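Local coordinates for protein beta-galactosidase/beta-glucuronidase (Faecalibacterium prausnitzii L2-6, PDB 6MVF) that probably hydrolyses beta-glucuronides as a family 2 glycoside hydrolase and binds flavin mononucleotide (FMN), at residues E376-K379 against E380-Q384; D369-T372 against H373-E377. All coordinates share one frame; numbering follows the deposited sequence.

Contact 1 of 2, residues E376-K379 against E380-Q384. With FMN (flavin mononucleotide), chain G.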
loop_
_atom_site.group_PDB
_atom_site.type_symbol
_atom_site.label_atom_id
_atom_site.label_comp_id
_atom_site.label_asym_id
_atom_site.label_seq_id
_atom_site.Cartn_x
_atom_site.Cartn_y
_atom_site.Cartn_z
ATOM N N GLU A 376 -24.810 -34.994 -0.836
ATOM C CA GLU A 376 -23.987 -34.172 -1.721
ATOM C C GLU A 376 -23.408 -32.981 -0.974
ATOM O O GLU A 376 -22.226 -32.640 -1.146
ATOM C CB GLU A 376 -24.802 -33.681 -2.906
ATOM C CG GLU A 376 -25.384 -34.765 -3.765
ATOM C CD GLU A 376 -24.420 -35.297 -4.787
ATOM O OE1 GLU A 376 -23.270 -35.620 -4.422
ATOM O OE2 GLU A 376 -24.817 -35.398 -5.967
ATOM N N GLU A 377 -24.232 -32.344 -0.131
ATOM C CA GLU A 377 -23.785 -31.170 0.608
ATOM C C GLU A 377 -22.679 -31.526 1.589
ATOM O O GLU A 377 -21.753 -30.731 1.796
ATOM C CB GLU A 377 -24.963 -30.520 1.335
ATOM C CG GLU A 377 -24.705 -29.086 1.735
ATOM C CD GLU A 377 -25.980 -28.253 1.937
ATOM O OE1 GLU A 377 -27.016 -28.799 2.392
ATOM O OE2 GLU A 377 -25.938 -27.036 1.657
ATOM N N MET A 378 -22.736 -32.723 2.180
ATOM C CA MET A 378 -21.664 -33.121 3.077
ATOM C C MET A 378 -20.406 -33.494 2.305
ATOM O O MET A 378 -19.288 -33.230 2.776
ATOM C CB MET A 378 -22.113 -34.278 3.951
ATOM C CG MET A 378 -21.152 -34.576 5.067
ATOM S SD MET A 378 -21.265 -33.305 6.347
ATOM C CE MET A 378 -19.579 -33.319 6.880
ATOM N N LYS A 379 -20.584 -34.057 1.118
ATOM C CA LYS A 379 -19.431 -34.420 0.266
ATOM C C LYS A 379 -18.727 -33.139 -0.187
ATOM O O LYS A 379 -17.536 -33.130 -0.239
ATOM C CB LYS A 379 -19.884 -35.319 -0.881
ATOM C CG LYS A 379 -18.805 -36.228 -1.423
ATOM C CD LYS A 379 -19.264 -37.280 -2.386
ATOM C CE LYS A 379 -18.113 -37.900 -3.134
ATOM N NZ LYS A 379 -18.546 -38.932 -4.094
ATOM N N GLU A 380 -19.477 -32.103 -0.507
ATOM C CA GLU A 380 -18.866 -30.839 -0.900
ATOM C C GLU A 380 -18.222 -30.148 0.292
ATOM O O GLU A 380 -17.171 -29.517 0.154
ATOM C CB GLU A 380 -19.903 -29.916 -1.547
ATOM C CG GLU A 380 -20.439 -30.416 -2.867
ATOM C CD GLU A 380 -21.547 -29.529 -3.408
ATOM O OE1 GLU A 380 -22.388 -29.052 -2.611
ATOM O OE2 GLU A 380 -21.576 -29.299 -4.635
ATOM N N LEU A 381 -18.845 -30.231 1.466
ATOM C CA LEU A 381 -18.277 -29.569 2.634
ATOM C C LEU A 381 -16.923 -30.164 2.994
ATOM O O LEU A 381 -15.987 -29.438 3.337
ATOM C CB LEU A 381 -19.236 -29.667 3.818
ATOM C CG LEU A 381 -18.696 -29.159 5.154
ATOM C CD1 LEU A 381 -18.395 -27.652 5.077
ATOM C CD2 LEU A 381 -19.663 -29.499 6.299
ATOM N N ILE A 382 -16.796 -31.484 2.910
ATOM C CA ILE A 382 -15.546 -32.114 3.305
ATOM C C ILE A 382 -14.478 -31.918 2.246
ATOM O O ILE A 382 -13.321 -31.652 2.567
ATOM C CB ILE A 382 -15.795 -33.600 3.599
ATOM C CG1 ILE A 382 -16.660 -33.724 4.855
ATOM C CG2 ILE A 382 -14.468 -34.370 3.706
ATOM C CD1 ILE A 382 -17.012 -35.132 5.210
ATOM N N ILE A 383 -14.840 -32.038 0.968
ATOM C CA ILE A 383 -13.835 -32.007 -0.086
ATOM C C ILE A 383 -13.312 -30.595 -0.294
ATOM O O ILE A 383 -12.122 -30.393 -0.544
ATOM C CB ILE A 383 -14.417 -32.616 -1.376
ATOM C CG1 ILE A 383 -14.268 -34.129 -1.306
ATOM C CG2 ILE A 383 -13.707 -32.085 -2.638
ATOM C CD1 ILE A 383 -15.408 -34.852 -1.911
ATOM N N GLN A 384 -14.177 -29.595 -0.172
ATOM C CA GLN A 384 -13.734 -28.222 -0.365
ATOM C C GLN A 384 -12.975 -27.685 0.834
ATOM O O GLN A 384 -12.155 -26.776 0.676
ATOM C CB GLN A 384 -14.932 -27.327 -0.690
ATOM C CG GLN A 384 -15.600 -27.745 -1.974
ATOM C CD GLN A 384 -16.864 -26.979 -2.296
ATOM O OE1 GLN A 384 -17.228 -26.004 -1.628
ATOM N NE2 GLN A 384 -17.539 -27.413 -3.352
HETATM N N1 FMN G . -11.181 -37.306 -7.057
HETATM C C2 FMN G . -10.998 -36.533 -8.130
HETATM O O2 FMN G . -11.074 -36.992 -9.271
HETATM N N3 FMN G . -10.749 -35.244 -8.045
HETATM C C4 FMN G . -10.640 -34.619 -6.915
HETATM O O4 FMN G . -10.409 -33.422 -6.846
HETATM C C4A FMN G . -10.806 -35.384 -5.728
HETATM N N5 FMN G . -10.712 -34.755 -4.591
HETATM C C5A FMN G . -10.857 -35.399 -3.451
HETATM C C6 FMN G . -10.744 -34.706 -2.274
HETATM C C7 FMN G . -10.880 -35.346 -1.094
HETATM C C7M FMN G . -10.761 -34.589 0.170
HETATM C C8 FMN G . -11.172 -36.774 -1.083
HETATM C C8M FMN G . -11.344 -37.484 0.213
HETATM C C9 FMN G . -11.282 -37.466 -2.269
HETATM C C9A FMN G . -11.127 -36.831 -3.464
HETATM N N10 FMN G . -11.268 -37.518 -4.660
HETATM C C10 FMN G . -11.097 -36.798 -5.840
HETATM C "C1'" FMN G . -11.502 -38.952 -4.565
HETATM C "C2'" FMN G . -12.776 -39.611 -5.038
HETATM O "O2'" FMN G . -13.589 -39.510 -3.898
HETATM C "C3'" FMN G . -12.620 -41.093 -5.299
HETATM O "O3'" FMN G . -11.254 -41.398 -5.480
HETATM C "C4'" FMN G . -13.302 -41.588 -6.554
HETATM O "O4'" FMN G . -13.035 -40.620 -7.558
HETATM C "C5'" FMN G . -14.801 -41.850 -6.401
HETATM O "O5'" FMN G . -15.569 -40.747 -6.846
HETATM P P FMN G . -17.106 -40.548 -6.517
HETATM O O1P FMN G . -17.583 -39.833 -7.717
HETATM O O2P FMN G . -17.645 -41.935 -6.320
HETATM O O3P FMN G . -17.256 -39.755 -5.263
#
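Lys379 and Ile383 sit one helical turn apart on helix 368-385, and their side chains run side by side in the same direction. Lys379 has its CG anti to the backbone N (chi1 -154°), and the rest of the chain is extended, so its amine reaches the phosphate end of FMN. Its CB lies by the peptide it shares with Glu380. Its CG packs on Ile383 CD1 at 3.7 Å. CD carries the chain onward to CE, which lies 3.0 Å from FMN O3P. NZ is modelled 1.9 Å from FMN O3P, a separation too short to define the bond with confidence at this resolution. Ile383 CG1 lies over a face of the flavin's dimethylbenzene ring, 3.6 Å from FMN C7. On another side of the helix, Met378 CE lies 3.6 Å from Ile382 CD1 and 3.9 Å from Leu381 CD2. Leu416 and Trp394 also touch this methionine. Glu380 is buried, and its carboxylate hydrogen-bonds the sugar-binding domain, OE1 to Ser117 OG and OE2 to His112 NE2. With an alanine here, Ser117 and His112 would probably lose their carboxylate partner, and the tie between helix and domain would weaken. FMN is further held by hydrogen bonds with Tyr177 and Asp174. One helix face thus offers the cofactor a basic amine for its phosphate and an aliphatic side chain for its flavin.

Contact 2 of 2, residues D369-T372 against H373-E377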
loop_
_atom_site.group_PDB
_atom_site.type_symbol
_atom_site.label_atom_id
_atom_site.label_comp_id
_atom_site.label_asym_id
_atom_site.label_seq_id
_atom_site.Cartn_x
_atom_site.Cartn_y
_atom_site.Cartn_z
ATOM N N ASP A 369 -34.535 -37.691 -3.130
ATOM C CA ASP A 369 -33.908 -36.451 -3.578
ATOM C C ASP A 369 -33.436 -35.601 -2.399
ATOM O O ASP A 369 -32.357 -35.001 -2.456
ATOM C CB ASP A 369 -34.874 -35.681 -4.484
ATOM C CG ASP A 369 -34.903 -36.248 -5.909
ATOM O OD1 ASP A 369 -34.142 -37.202 -6.181
ATOM O OD2 ASP A 369 -35.673 -35.743 -6.754
ATOM N N ALA A 370 -34.210 -35.559 -1.313
ATOM C CA ALA A 370 -33.739 -34.896 -0.099
ATOM C C ALA A 370 -32.574 -35.645 0.540
ATOM O O ALA A 370 -31.686 -35.016 1.135
ATOM C CB ALA A 370 -34.883 -34.749 0.912
ATOM N N HIS A 371 -32.576 -36.982 0.460
ATOM C CA HIS A 371 -31.419 -37.751 0.907
ATOM C C HIS A 371 -30.206 -37.436 0.041
ATOM O O HIS A 371 -29.098 -37.246 0.550
ATOM C CB HIS A 371 -31.729 -39.257 0.888
ATOM C CG HIS A 371 -30.590 -40.131 1.333
ATOM N ND1 HIS A 371 -29.730 -40.747 0.446
ATOM C CD2 HIS A 371 -30.177 -40.508 2.571
ATOM C CE1 HIS A 371 -28.833 -41.458 1.113
ATOM N NE2 HIS A 371 -29.082 -41.329 2.404
ATOM N N THR A 372 -30.406 -37.347 -1.272
ATOM C CA THR A 372 -29.300 -37.029 -2.159
ATOM C C THR A 372 -28.764 -35.621 -1.901
ATOM O O THR A 372 -27.545 -35.419 -1.880
ATOM C CB THR A 372 -29.743 -37.211 -3.607
ATOM O OG1 THR A 372 -29.919 -38.612 -3.848
ATOM C CG2 THR A 372 -28.702 -36.634 -4.588
ATOM N N HIS A 373 -29.646 -34.642 -1.678
ATOM C CA HIS A 373 -29.174 -33.307 -1.321
ATOM C C HIS A 373 -28.225 -33.354 -0.123
ATOM O O HIS A 373 -27.121 -32.799 -0.170
ATOM C CB HIS A 373 -30.356 -32.385 -1.022
ATOM C CG HIS A 373 -29.960 -31.024 -0.526
ATOM N ND1 HIS A 373 -30.060 -29.891 -1.306
ATOM C CD2 HIS A 373 -29.497 -30.608 0.680
ATOM C CE1 HIS A 373 -29.657 -28.841 -0.611
ATOM N NE2 HIS A 373 -29.312 -29.249 0.598
ATOM N N VAL A 374 -28.639 -34.013 0.963
ATOM C CA VAL A 374 -27.862 -33.942 2.197
ATOM C C VAL A 374 -26.490 -34.581 1.995
ATOM O O VAL A 374 -25.461 -33.992 2.350
ATOM C CB VAL A 374 -28.647 -34.569 3.367
ATOM C CG1 VAL A 374 -27.719 -35.166 4.380
ATOM C CG2 VAL A 374 -29.543 -33.520 4.048
ATOM N N MET A 375 -26.447 -35.769 1.371
ATOM C CA MET A 375 -25.166 -36.435 1.119
ATOM C C MET A 375 -24.260 -35.591 0.229
ATOM O O MET A 375 -23.054 -35.487 0.485
ATOM C CB MET A 375 -25.372 -37.818 0.480
ATOM C CG MET A 375 -26.277 -38.806 1.234
ATOM S SD MET A 375 -25.692 -39.282 2.865
ATOM C CE MET A 375 -24.390 -40.440 2.452
ATOM N N GLU A 376 -24.810 -34.994 -0.836
ATOM C CA GLU A 376 -23.987 -34.172 -1.721
ATOM C C GLU A 376 -23.408 -32.981 -0.974
ATOM O O GLU A 376 -22.226 -32.640 -1.146
ATOM C CB GLU A 376 -24.802 -33.681 -2.906
ATOM C CG GLU A 376 -25.384 -34.765 -3.765
ATOM C CD GLU A 376 -24.420 -35.297 -4.787
ATOM O OE1 GLU A 376 -23.270 -35.620 -4.422
ATOM O OE2 GLU A 376 -24.817 -35.398 -5.967
ATOM N N GLU A 377 -24.232 -32.344 -0.131
ATOM C CA GLU A 377 -23.785 -31.170 0.608
ATOM C C GLU A 377 -22.679 -31.526 1.589
ATOM O O GLU A 377 -21.753 -30.731 1.796
ATOM C CB GLU A 377 -24.963 -30.520 1.335
ATOM C CG GLU A 377 -24.705 -29.086 1.735
ATOM C CD GLU A 377 -25.980 -28.253 1.937
ATOM O OE1 GLU A 377 -27.016 -28.799 2.392
ATOM O OE2 GLU A 377 -25.938 -27.036 1.657
#
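His371 turns its CG anti to the backbone N (chi1 180°), while Met375 keeps its CG beside its own backbone N (chi1 -55°) and bends again at chi2 and chi3. These torsions bring the thioether chain over the imidazole, an i to i+4 pair on an alpha-helix of the TIM barrel domain. It is a CH-pi contact. Met375 CG stands 4.0 Å from the centroid of the His371 ring, 23° off the normal and nearest to the CE1 rim. Met375 SD follows more obliquely, 4.5 Å from the same centroid. The hydrogen bond between His371 NE2 and Asp415 OD2 of helix 407-423 would limit rotation of the ring; Asp415 also touches Met375. Thr372 and Glu376 lie alongside each other, with Thr372 CG2 3.9 Å from Glu376 CG. The Thr372 hydroxyl hydrogen-bonds back to Lys368 O. The backbone keeps its i to i+4 hydrogen bonds, as from Met375 N to His371 O at 3.1 Å. His373 is buried, and its ND1 hydrogen-bonds Glu113 OE1 of the sugar-binding domain. Its other ring nitrogen, His373 NE2, makes a weak hydrogen bond of 2.9 Å to Glu377 OE1.

Both contacts lie on helix 368-385, which joins strand 353-357 to strand 391-398 as a beta-alpha-beta unit of the TIM barrel. Contact 2 comes first in the chain, near the start of the helix, and contact 1 follows toward its end. Neither closes a long loop, since each covers about two and a half turns of one continuous helix. They neither nest nor cross but overlap in sequence at Glu376 and Glu377, with centres about 11 Å apart. Along this line the helix packs against helix 407-423 on one side. On another it meets the sugar-binding domain, through Glu113 in contact 2 and through His112 and Ser117 in contact 1. Contact 1 supplies Lys379 and Ile383 to the FMN pocket.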